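Long-range contacts in tailspike protein (Siphovirus 9NA, PDB 3RIQ), which probably binds Salmonella lipopolysaccharide as the phage's receptor and cleaves its O-antigen as an endorhamnosidase: residues A[374-385]-A[396-407]; A[337-347]-A[360-371]. All blocks are in the same frame, centred on the assembly; numbering follows the deposited sequence. Where two conformers were deposited one is given.

In the fold
Both contacts join successive turns of the right-handed beta-helix, and their centres lie about 16 Å apart. Contact 2 (337-347 with 360-371) comes first and closes before contact 1 (374-385 with 396-407) opens, so the two are in series along the coil. Strand 355-362 supplies one side of contact 2 and is the parallel neighbour of strand 381-388 in contact 1; strand 347-349, entered at the end of contact 2, pairs likewise with strand 374-376. They touch directly where Val375 N lies 3.0 Å from Met347 O and Ile374 packs on Val361. Each also reaches another subunit of the trimer, so stacking of turns within the chain and packing between chains involve the same strands.

Contact 1 (A[374-385]-A[396-407]); sequences IVCEGGSRLRGI and AVYAPSSEVSNV
With OG anti to the carbonyl carbon (chi1 -62°), Ser402 turns its hydroxyl to the 374-385 coil and donates to Gly378 O at 3.0 Å, while its CB packs 3.9 Å from Leu382 CD1. Glu403 instead sets CG between its backbone N and carbonyl carbon (chi1 65°); the extended chain then crosses Arg381 at a slant, with OE2 3.7 Å from the aliphatic CG and not at the guanidinium, whose plane is turned 81° from the carboxylate. Leu382 and Ile385, on strands either side of the corner at Gly384, both point into the apolar interior of the coil: Ile385 CG2 reaches Val397 CG2 at 4.1 Å, the two side chains crossing at about a right angle, and Ile385 CB rests 4.0 Å from Val407 CG2. Two parallel runs of backbone bonds flank the corner, among them Tyr398 N to Ile374 O at 2.8 Å and Leu382 N to Glu403 O at 2.9 Å. Their register shifts by one residue across the turn, where a water donates to Cys376 O and Gly378 O and accepts from Ser401 N. This is stacking of consecutive coils in a right-handed beta-helix, with aliphatic residues filling the inside. Asp355 takes salt bridges from both Arg381 and Arg383, and Arg383 NE also bonds His388 ND1 of the second subunit, whose Tyr390 packs on Arg381. Strands 347-349 and 355-362 of the preceding turn pair with 374-376 and 381-388, and strands 417-419 and 421-427 continue the stack beyond 396-407.

Contact 2 (A[337-347]-A[360-371]); sequences VVTYEAHKEGM and TVVCANKDLTNL
Strands 337-340 and 360-362 run parallel, 1° apart and 4.8 Å between axes, joined by backbone bonds from Thr360 N to Val337 O through Glu341 N to Val362 O. Val362 lies beside the Tyr340 ring and points the same way, its CB 3.5 Å from CE1. Thr339 OG1 sits against Val361 CG2, donates to Gly346 O from above the carbonyl plane and accepts from a water that also bridges Ala342 N and Val362 O. These strands are rungs of adjacent turns of the right-handed beta-helix, with Val361 directed inward and Val362 packing on Arg383 of the third subunit. Beyond them the two chains continue as paired loops. Lys366, extended from a CG anti to its backbone N (chi1 -175°), lays CD over one face of the His343 imidazole, 4.0 Å from the centroid, and carries NZ to Glu341 OE1 at 2.8 Å in a salt bridge. Asp367 OD2 accepts from His343 ND1 at 2.8 Å, in the ring plane but well above the carboxylate plane; the other ring nitrogen, NE2, bonds Asp319, which also pairs with Lys366 NZ. Leu371 CD1 closes over the Lys344 backbone, 3.6 Å from CA.

Contact 1 (A[374-385]-A[396-407])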
loop_
_atom_site.group_PDB
_atom_site.type_symbol
_atom_site.label_atom_id
_atom_site.label_comp_id
_atom_site.label_asym_id
_atom_site.label_seq_id
_atom_site.Cartn_x
_atom_site.Cartn_y
_atom_site.Cartn_z
ATOM N N ILE A 374 -20.360 -2.267 0.573
ATOM C CA ILE A 374 -19.615 -2.994 -0.453
ATOM C C ILE A 374 -20.604 -3.940 -1.118
ATOM O O ILE A 374 -21.368 -4.642 -0.433
ATOM C CB ILE A 374 -18.440 -3.779 0.169
ATOM C CG1 ILE A 374 -17.376 -2.810 0.685
ATOM C CG2 ILE A 374 -17.770 -4.748 -0.866
ATOM C CD1 ILE A 374 -16.157 -3.482 1.339
ATOM N N VAL A 375 -20.623 -3.909 -2.444
ATOM C CA VAL A 375 -21.478 -4.792 -3.248
ATOM C C VAL A 375 -20.653 -5.530 -4.282
ATOM O O VAL A 375 -19.811 -4.909 -4.969
ATOM C CB VAL A 375 -22.569 -3.988 -4.027
ATOM C CG1 VAL A 375 -23.335 -4.909 -4.985
ATOM C CG2 VAL A 375 -23.532 -3.289 -3.046
ATOM N N CYS A 376 -20.917 -6.830 -4.450
ATOM C CA CYS A 376 -20.439 -7.566 -5.629
ATOM C C CYS A 376 -21.635 -8.300 -6.190
ATOM O O CYS A 376 -22.388 -8.997 -5.434
ATOM C CB CYS A 376 -19.376 -8.607 -5.290
ATOM S SG CYS A 376 -17.873 -7.968 -4.510
ATOM N N GLU A 377 -21.796 -8.196 -7.506
ATOM C CA GLU A 377 -22.941 -8.767 -8.196
ATOM C C GLU A 377 -22.674 -10.186 -8.710
ATOM O O GLU A 377 -23.618 -10.927 -9.019
ATOM C CB GLU A 377 -23.401 -7.849 -9.358
ATOM C CG GLU A 377 -23.884 -6.491 -8.933
ATOM C CD GLU A 377 -25.365 -6.416 -8.720
ATOM O OE1 GLU A 377 -26.025 -7.482 -8.623
ATOM O OE2 GLU A 377 -25.892 -5.281 -8.684
ATOM N N GLY A 378 -21.405 -10.580 -8.818
ATOM C CA GLY A 378 -21.072 -11.859 -9.465
ATOM C C GLY A 378 -20.250 -12.703 -8.525
ATOM O O GLY A 378 -20.296 -12.507 -7.308
ATOM N N GLY A 379 -19.484 -13.632 -9.065
ATOM C CA GLY A 379 -18.717 -14.513 -8.192
ATOM C C GLY A 379 -17.289 -14.040 -8.087
ATOM O O GLY A 379 -16.404 -14.529 -8.825
ATOM N N SER A 380 -17.056 -13.109 -7.161
ATOM C CA SER A 380 -15.709 -12.568 -6.962
ATOM C C SER A 380 -15.069 -13.134 -5.687
ATOM O O SER A 380 -15.728 -13.844 -4.905
ATOM C CB SER A 380 -15.716 -11.031 -6.982
ATOM O OG SER A 380 -15.973 -10.620 -8.319
ATOM N N ARG A 381 -13.771 -12.855 -5.501
ATOM C CA ARG A 381 -13.047 -13.417 -4.349
ATOM C C ARG A 381 -12.467 -12.222 -3.594
ATOM O O ARG A 381 -11.652 -11.474 -4.157
ATOM C CB ARG A 381 -11.912 -14.344 -4.828
ATOM C CG ARG A 381 -12.440 -15.594 -5.550
ATOM C CD ARG A 381 -11.396 -16.275 -6.442
ATOM N NE ARG A 381 -11.040 -15.449 -7.601
ATOM C CZ ARG A 381 -11.680 -15.410 -8.783
ATOM N NH1 ARG A 381 -12.757 -16.162 -8.994
ATOM N NH2 ARG A 381 -11.218 -14.608 -9.769
ATOM N N LEU A 382 -12.882 -12.042 -2.340
ATOM C CA LEU A 382 -12.496 -10.863 -1.546
ATOM C C LEU A 382 -11.648 -11.295 -0.374
ATOM O O LEU A 382 -12.045 -12.243 0.353
ATOM C CB LEU A 382 -13.730 -10.143 -0.997
ATOM C CG LEU A 382 -14.661 -9.451 -2.003
ATOM C CD1 LEU A 382 -15.429 -10.460 -2.828
ATOM C CD2 LEU A 382 -15.629 -8.541 -1.270
ATOM N N ARG A 383 -10.507 -10.624 -0.173
ATOM C CA ARG A 383 -9.600 -10.980 0.949
ATOM C C ARG A 383 -9.096 -9.695 1.575
ATOM O O ARG A 383 -8.466 -8.893 0.882
ATOM C CB ARG A 383 -8.404 -11.855 0.538
ATOM C CG ARG A 383 -8.699 -13.130 -0.239
ATOM C CD ARG A 383 -8.456 -12.924 -1.678
ATOM N NE ARG A 383 -8.536 -14.116 -2.531
ATOM C CZ ARG A 383 -8.410 -14.048 -3.863
ATOM N NH1 ARG A 383 -8.190 -12.864 -4.456
ATOM N NH2 ARG A 383 -8.523 -15.139 -4.602
ATOM N N GLY A 384 -9.331 -9.513 2.868
ATOM C CA GLY A 384 -8.825 -8.345 3.551
ATOM C C GLY A 384 -9.748 -7.172 3.320
ATOM O O GLY A 384 -9.490 -6.330 2.464
ATOM N N ILE A 385 -10.852 -7.156 4.052
ATOM C CA ILE A 385 -11.909 -6.177 3.855
ATOM C C ILE A 385 -12.156 -5.486 5.195
ATOM O O ILE A 385 -12.352 -6.157 6.214
ATOM C CB ILE A 385 -13.208 -6.905 3.383
ATOM C CG1 ILE A 385 -12.928 -7.769 2.123
ATOM C CG2 ILE A 385 -14.371 -5.883 3.212
ATOM C CD1 ILE A 385 -12.452 -7.008 0.857
ATOM N N ALA A 396 -22.839 -4.373 5.373
ATOM C CA ALA A 396 -21.422 -4.044 5.203
ATOM C C ALA A 396 -20.858 -4.661 3.920
ATOM O O ALA A 396 -20.160 -3.977 3.145
ATOM C CB ALA A 396 -20.619 -4.521 6.413
ATOM N N VAL A 397 -21.152 -5.953 3.713
ATOM C CA VAL A 397 -20.763 -6.664 2.501
ATOM C C VAL A 397 -21.966 -7.402 1.951
ATOM O O VAL A 397 -22.476 -8.362 2.584
ATOM C CB VAL A 397 -19.592 -7.655 2.731
ATOM C CG1 VAL A 397 -19.206 -8.355 1.423
ATOM C CG2 VAL A 397 -18.362 -6.906 3.299
ATOM N N TYR A 398 -22.392 -6.985 0.752
ATOM C CA TYR A 398 -23.500 -7.645 0.071
ATOM C C TYR A 398 -22.914 -8.266 -1.193
ATOM O O TYR A 398 -22.691 -7.591 -2.203
ATOM C CB TYR A 398 -24.629 -6.659 -0.255
ATOM C CG TYR A 398 -25.859 -7.342 -0.818
ATOM C CD1 TYR A 398 -26.837 -7.831 0.034
ATOM C CD2 TYR A 398 -26.047 -7.510 -2.204
ATOM C CE1 TYR A 398 -27.973 -8.466 -0.465
ATOM C CE2 TYR A 398 -27.170 -8.142 -2.702
ATOM C CZ TYR A 398 -28.123 -8.631 -1.823
ATOM O OH TYR A 398 -29.264 -9.262 -2.285
ATOM N N ALA A 399 -22.645 -9.562 -1.117
ATOM C CA ALA A 399 -21.878 -10.248 -2.169
ATOM C C ALA A 399 -22.349 -11.713 -2.247
ATOM O O ALA A 399 -21.575 -12.639 -2.016
ATOM C CB ALA A 399 -20.369 -10.128 -1.875
ATOM N N PRO A 400 -23.621 -11.915 -2.614
ATOM C CA PRO A 400 -24.253 -13.224 -2.404
ATOM C C PRO A 400 -23.533 -14.403 -3.043
ATOM O O PRO A 400 -23.575 -15.501 -2.502
ATOM C CB PRO A 400 -25.627 -13.062 -3.057
ATOM C CG PRO A 400 -25.853 -11.627 -3.157
ATOM C CD PRO A 400 -24.575 -10.907 -3.116
ATOM N N SER A 401 -22.906 -14.180 -4.201
ATOM C CA SER A 401 -22.257 -15.255 -4.938
ATOM C C SER A 401 -20.746 -15.270 -4.763
ATOM O O SER A 401 -20.052 -16.062 -5.400
ATOM C CB SER A 401 -22.581 -15.126 -6.422
ATOM O OG SER A 401 -23.967 -15.307 -6.620
ATOM N N SER A 402 -20.241 -14.432 -3.851
ATOM C CA SER A 402 -18.792 -14.291 -3.673
ATOM C C SER A 402 -18.300 -15.018 -2.444
ATOM O O SER A 402 -19.101 -15.403 -1.588
ATOM C CB SER A 402 -18.419 -12.817 -3.589
ATOM O OG SER A 402 -18.752 -12.153 -4.796
ATOM N N GLU A 403 -16.990 -15.202 -2.351
ATOM C CA GLU A 403 -16.380 -15.663 -1.110
ATOM C C GLU A 403 -15.540 -14.555 -0.492
ATOM O O GLU A 403 -14.986 -13.711 -1.201
ATOM C CB GLU A 403 -15.574 -16.922 -1.333
ATOM C CG GLU A 403 -14.377 -16.752 -2.213
ATOM C CD GLU A 403 -13.652 -18.073 -2.381
ATOM O OE1 GLU A 403 -13.307 -18.707 -1.358
ATOM O OE2 GLU A 403 -13.430 -18.495 -3.522
ATOM N N VAL A 404 -15.468 -14.562 0.832
ATOM C CA VAL A 404 -14.807 -13.517 1.598
ATOM C C VAL A 404 -13.837 -14.138 2.616
ATOM O O VAL A 404 -14.097 -15.221 3.132
ATOM C CB VAL A 404 -15.883 -12.681 2.347
ATOM C CG1 VAL A 404 -15.273 -11.477 2.993
ATOM C CG2 VAL A 404 -16.984 -12.222 1.399
ATOM N N SER A 405 -12.747 -13.438 2.904
ATOM C CA SER A 405 -11.825 -13.825 3.980
ATOM C C SER A 405 -11.247 -12.565 4.615
ATOM O O SER A 405 -11.083 -11.538 3.943
ATOM C CB SER A 405 -10.716 -14.722 3.447
ATOM O OG SER A 405 -9.916 -13.993 2.548
ATOM N N ASN A 406 -10.979 -12.631 5.923
ATOM C CA ASN A 406 -10.364 -11.523 6.676
ATOM C C ASN A 406 -11.187 -10.246 6.564
ATOM O O ASN A 406 -10.740 -9.256 5.996
ATOM C CB ASN A 406 -8.899 -11.302 6.277
ATOM C CG ASN A 406 -8.208 -10.276 7.167
ATOM O OD1 ASN A 406 -8.611 -10.073 8.290
ATOM N ND2 ASN A 406 -7.212 -9.574 6.634
ATOM N N VAL A 407 -12.415 -10.312 7.057
ATOM C CA VAL A 407 -13.345 -9.192 7.036
ATOM C C VAL A 407 -13.533 -8.649 8.444
ATOM O O VAL A 407 -13.693 -9.415 9.407
ATOM C CB VAL A 407 -14.749 -9.600 6.464
ATOM C CG1 VAL A 407 -15.651 -8.405 6.376
ATOM C CG2 VAL A 407 -14.602 -10.214 5.132
HETATM O O HOH W 1 -21.729 -11.818 -5.294
#

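Contact 2 (A[337-347]-A[360-371])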
loop_
_atom_site.group_PDB
_atom_site.type_symbol
_atom_site.label_atom_id
_atom_site.label_comp_id
_atom_site.label_asym_id
_atom_site.label_seq_id
_atom_site.Cartn_x
_atom_site.Cartn_y
_atom_site.Cartn_z
ATOM N N VAL A 337 -7.745 -0.409 -2.114
ATOM C CA VAL A 337 -8.683 0.656 -2.467
ATOM C C VAL A 337 -9.290 1.142 -1.167
ATOM O O VAL A 337 -9.818 0.337 -0.393
ATOM C CB VAL A 337 -9.794 0.145 -3.410
ATOM C CG1 VAL A 337 -10.856 1.227 -3.649
ATOM C CG2 VAL A 337 -9.182 -0.362 -4.753
ATOM N N VAL A 338 -9.213 2.455 -0.939
ATOM C CA VAL A 338 -9.739 3.068 0.303
ATOM C C VAL A 338 -10.740 4.126 -0.107
ATOM O O VAL A 338 -10.394 5.002 -0.901
ATOM C CB VAL A 338 -8.583 3.763 1.104
ATOM C CG1 VAL A 338 -9.103 4.546 2.308
ATOM C CG2 VAL A 338 -7.504 2.729 1.506
ATOM N N THR A 339 -11.989 4.039 0.365
ATOM C CA THR A 339 -12.935 5.094 0.059
ATOM C C THR A 339 -13.567 5.627 1.322
ATOM O O THR A 339 -13.939 4.837 2.198
ATOM C CB THR A 339 -14.017 4.682 -0.984
ATOM O OG1 THR A 339 -15.037 3.859 -0.379
ATOM C CG2 THR A 339 -13.382 3.972 -2.210
ATOM N N TYR A 340 -13.672 6.956 1.396
ATOM C CA TYR A 340 -14.311 7.673 2.503
ATOM C C TYR A 340 -15.502 8.455 1.961
ATOM O O TYR A 340 -15.389 9.120 0.917
ATOM C CB TYR A 340 -13.339 8.700 3.114
ATOM C CG TYR A 340 -12.394 8.113 4.124
ATOM C CD1 TYR A 340 -12.776 8.039 5.471
ATOM C CD2 TYR A 340 -11.166 7.574 3.744
ATOM C CE1 TYR A 340 -11.949 7.464 6.419
ATOM C CE2 TYR A 340 -10.293 7.010 4.689
ATOM C CZ TYR A 340 -10.719 6.946 6.036
ATOM O OH TYR A 340 -9.963 6.347 7.013
ATOM N N GLU A 341 -16.602 8.453 2.708
ATOM C CA GLU A 341 -17.740 9.386 2.457
ATOM C C GLU A 341 -18.331 9.249 1.054
ATOM O O GLU A 341 -18.906 10.200 0.527
ATOM C CB GLU A 341 -17.314 10.862 2.714
ATOM C CG GLU A 341 -17.020 11.262 4.171
ATOM C CD GLU A 341 -16.466 12.690 4.159
ATOM O OE1 GLU A 341 -17.260 13.601 4.122
ATOM O OE2 GLU A 341 -15.226 12.914 4.044
ATOM N N ALA A 342 -18.260 8.065 0.443
ATOM C CA ALA A 342 -18.998 7.873 -0.831
ATOM C C ALA A 342 -20.492 8.092 -0.574
ATOM O O ALA A 342 -21.032 7.578 0.426
ATOM C CB ALA A 342 -18.771 6.482 -1.376
ATOM N N HIS A 343 -21.160 8.840 -1.456
ATOM C CA HIS A 343 -22.586 9.094 -1.249
ATOM C C HIS A 343 -23.467 7.898 -1.663
ATOM O O HIS A 343 -24.547 7.684 -1.078
ATOM C CB HIS A 343 -23.020 10.403 -1.911
ATOM C CG HIS A 343 -22.432 11.614 -1.254
ATOM N ND1 HIS A 343 -23.204 12.662 -0.798
ATOM C CD2 HIS A 343 -21.155 11.921 -0.936
ATOM C CE1 HIS A 343 -22.417 13.587 -0.261
ATOM N NE2 HIS A 343 -21.167 13.153 -0.324
ATOM N N LYS A 344 -22.985 7.107 -2.613
ATOM C CA LYS A 344 -23.620 5.837 -2.988
ATOM C C LYS A 344 -22.827 4.698 -2.342
ATOM O O LYS A 344 -22.261 4.885 -1.236
ATOM C CB LYS A 344 -23.694 5.689 -4.526
ATOM C CG LYS A 344 -24.246 6.936 -5.258
ATOM C CD LYS A 344 -25.662 7.288 -4.872
ATOM C CE LYS A 344 -26.218 8.451 -5.768
ATOM N NZ LYS A 344 -25.666 9.812 -5.424
ATOM N N GLU A 345 -22.751 3.533 -2.994
ATOM C CA GLU A 345 -21.941 2.452 -2.433
ATOM C C GLU A 345 -20.454 2.836 -2.324
ATOM O O GLU A 345 -19.964 3.663 -3.096
ATOM C CB GLU A 345 -22.044 1.195 -3.270
ATOM C CG GLU A 345 -23.436 0.551 -3.275
ATOM C CD GLU A 345 -24.395 1.102 -4.345
ATOM O OE1 GLU A 345 -24.074 2.090 -5.042
ATOM O OE2 GLU A 345 -25.474 0.504 -4.497
ATOM N N GLY A 346 -19.749 2.237 -1.366
ATOM C CA GLY A 346 -18.335 2.539 -1.176
ATOM C C GLY A 346 -17.395 1.867 -2.172
ATOM O O GLY A 346 -16.364 2.425 -2.550
ATOM N N MET A 347 -17.772 0.670 -2.597
ATOM C CA MET A 347 -16.994 -0.176 -3.523
ATOM C C MET A 347 -18.018 -1.075 -4.194
ATOM O O MET A 347 -18.888 -1.650 -3.513
ATOM C CB MET A 347 -15.938 -1.015 -2.779
ATOM C CG MET A 347 -14.975 -1.753 -3.712
ATOM S SD MET A 347 -14.840 -3.541 -3.420
ATOM C CE MET A 347 -16.178 -4.215 -4.415
ATOM N N THR A 360 -10.822 -0.882 2.023
ATOM C CA THR A 360 -11.238 -0.189 3.247
ATOM C C THR A 360 -12.325 0.797 2.838
ATOM O O THR A 360 -12.070 1.674 2.009
ATOM C CB THR A 360 -10.046 0.549 3.877
ATOM O OG1 THR A 360 -9.043 -0.426 4.215
ATOM C CG2 THR A 360 -10.466 1.255 5.170
ATOM N N VAL A 361 -13.534 0.629 3.367
ATOM C CA VAL A 361 -14.644 1.528 3.062
ATOM C C VAL A 361 -15.132 2.139 4.356
ATOM O O VAL A 361 -15.527 1.401 5.269
ATOM C CB VAL A 361 -15.806 0.787 2.331
ATOM C CG1 VAL A 361 -17.093 1.656 2.289
ATOM C CG2 VAL A 361 -15.374 0.354 0.910
ATOM N N VAL A 362 -15.166 3.478 4.420
ATOM C CA VAL A 362 -15.599 4.211 5.605
ATOM C C VAL A 362 -16.680 5.178 5.201
ATOM O O VAL A 362 -16.541 5.946 4.220
ATOM C CB VAL A 362 -14.426 5.003 6.224
ATOM C CG1 VAL A 362 -14.912 5.869 7.401
ATOM C CG2 VAL A 362 -13.258 4.060 6.676
ATOM N N CYS A 363 -17.780 5.109 5.944
ATOM C CA CYS A 363 -18.901 6.039 5.751
ATOM C C CYS A 363 -19.419 6.129 4.307
ATOM O O CYS A 363 -19.589 7.256 3.792
ATOM C CB CYS A 363 -18.530 7.443 6.257
ATOM S SG CYS A 363 -19.952 8.591 6.430
ATOM N N ALA A 364 -19.626 4.986 3.644
ATOM C CA ALA A 364 -20.325 5.006 2.355
ATOM C C ALA A 364 -21.835 5.138 2.591
ATOM O O ALA A 364 -22.302 5.226 3.752
ATOM C CB ALA A 364 -19.982 3.769 1.520
ATOM N N ASN A 365 -22.617 5.175 1.510
ATOM C CA ASN A 365 -24.059 5.416 1.656
ATOM C C ASN A 365 -24.287 6.668 2.513
ATOM O O ASN A 365 -25.198 6.709 3.382
ATOM C CB ASN A 365 -24.764 4.155 2.239
ATOM C CG ASN A 365 -26.285 4.318 2.401
ATOM O OD1 ASN A 365 -26.990 4.898 1.551
ATOM N ND2 ASN A 365 -26.797 3.782 3.497
ATOM N N LYS A 366 -23.483 7.704 2.247
ATOM C CA LYS A 366 -23.499 8.882 3.096
ATOM C C LYS A 366 -24.862 9.563 3.022
ATOM O O LYS A 366 -25.285 10.215 3.990
ATOM C CB LYS A 366 -22.347 9.839 2.724
ATOM C CG LYS A 366 -22.170 11.082 3.638
ATOM C CD LYS A 366 -21.056 11.987 3.066
ATOM C CE LYS A 366 -20.844 13.235 3.906
ATOM N NZ LYS A 366 -19.861 14.185 3.338
ATOM N N ASP A 367 -25.578 9.379 1.922
ATOM C CA ASP A 367 -26.883 10.036 1.833
ATOM C C ASP A 367 -28.077 9.204 2.316
ATOM O O ASP A 367 -29.250 9.618 2.155
ATOM C CB ASP A 367 -27.109 10.585 0.441
ATOM C CG ASP A 367 -26.219 11.773 0.145
ATOM O OD1 ASP A 367 -25.822 12.541 1.065
ATOM O OD2 ASP A 367 -25.934 11.951 -1.018
ATOM N N LEU A 368 -27.792 8.058 2.937
ATOM C CA LEU A 368 -28.840 7.271 3.629
ATOM C C LEU A 368 -30.009 6.860 2.705
ATOM O O LEU A 368 -31.188 6.976 3.080
ATOM C CB LEU A 368 -29.355 8.012 4.888
ATOM C CG LEU A 368 -28.291 8.452 5.904
ATOM C CD1 LEU A 368 -28.923 9.242 7.069
ATOM C CD2 LEU A 368 -27.490 7.246 6.439
ATOM N N THR A 369 -29.679 6.349 1.527
ATOM C CA THR A 369 -30.668 5.895 0.567
ATOM C C THR A 369 -30.718 4.371 0.516
ATOM O O THR A 369 -31.077 3.766 -0.509
ATOM C CB THR A 369 -30.452 6.519 -0.827
ATOM O OG1 THR A 369 -29.193 6.090 -1.363
ATOM C CG2 THR A 369 -30.483 8.065 -0.749
ATOM N N ASN A 370 -30.348 3.745 1.633
ATOM C CA ASN A 370 -30.496 2.300 1.795
ATOM C C ASN A 370 -29.596 1.467 0.908
ATOM O O ASN A 370 -29.923 0.333 0.540
ATOM C CB ASN A 370 -31.961 1.864 1.674
ATOM C CG ASN A 370 -32.561 1.560 3.014
ATOM O OD1 ASN A 370 -31.942 0.863 3.838
ATOM N ND2 ASN A 370 -33.764 2.068 3.259
ATOM N N LEU A 371 -28.436 2.026 0.609
ATOM C CA LEU A 371 -27.437 1.352 -0.197
ATOM C C LEU A 371 -26.412 0.652 0.707
ATOM O O LEU A 371 -26.195 1.049 1.825
ATOM C CB LEU A 371 -26.727 2.368 -1.121
ATOM C CG LEU A 371 -27.661 3.124 -2.061
ATOM C CD1 LEU A 371 -26.800 4.089 -2.891
ATOM C CD2 LEU A 371 -28.436 2.164 -2.952
HETATM O O HOH W 2 -16.896 5.457 1.245
HETATM O O HOH W 3 -26.935 6.996 -0.073
HETATM O O HOH W 4 -26.727 10.519 -2.791
#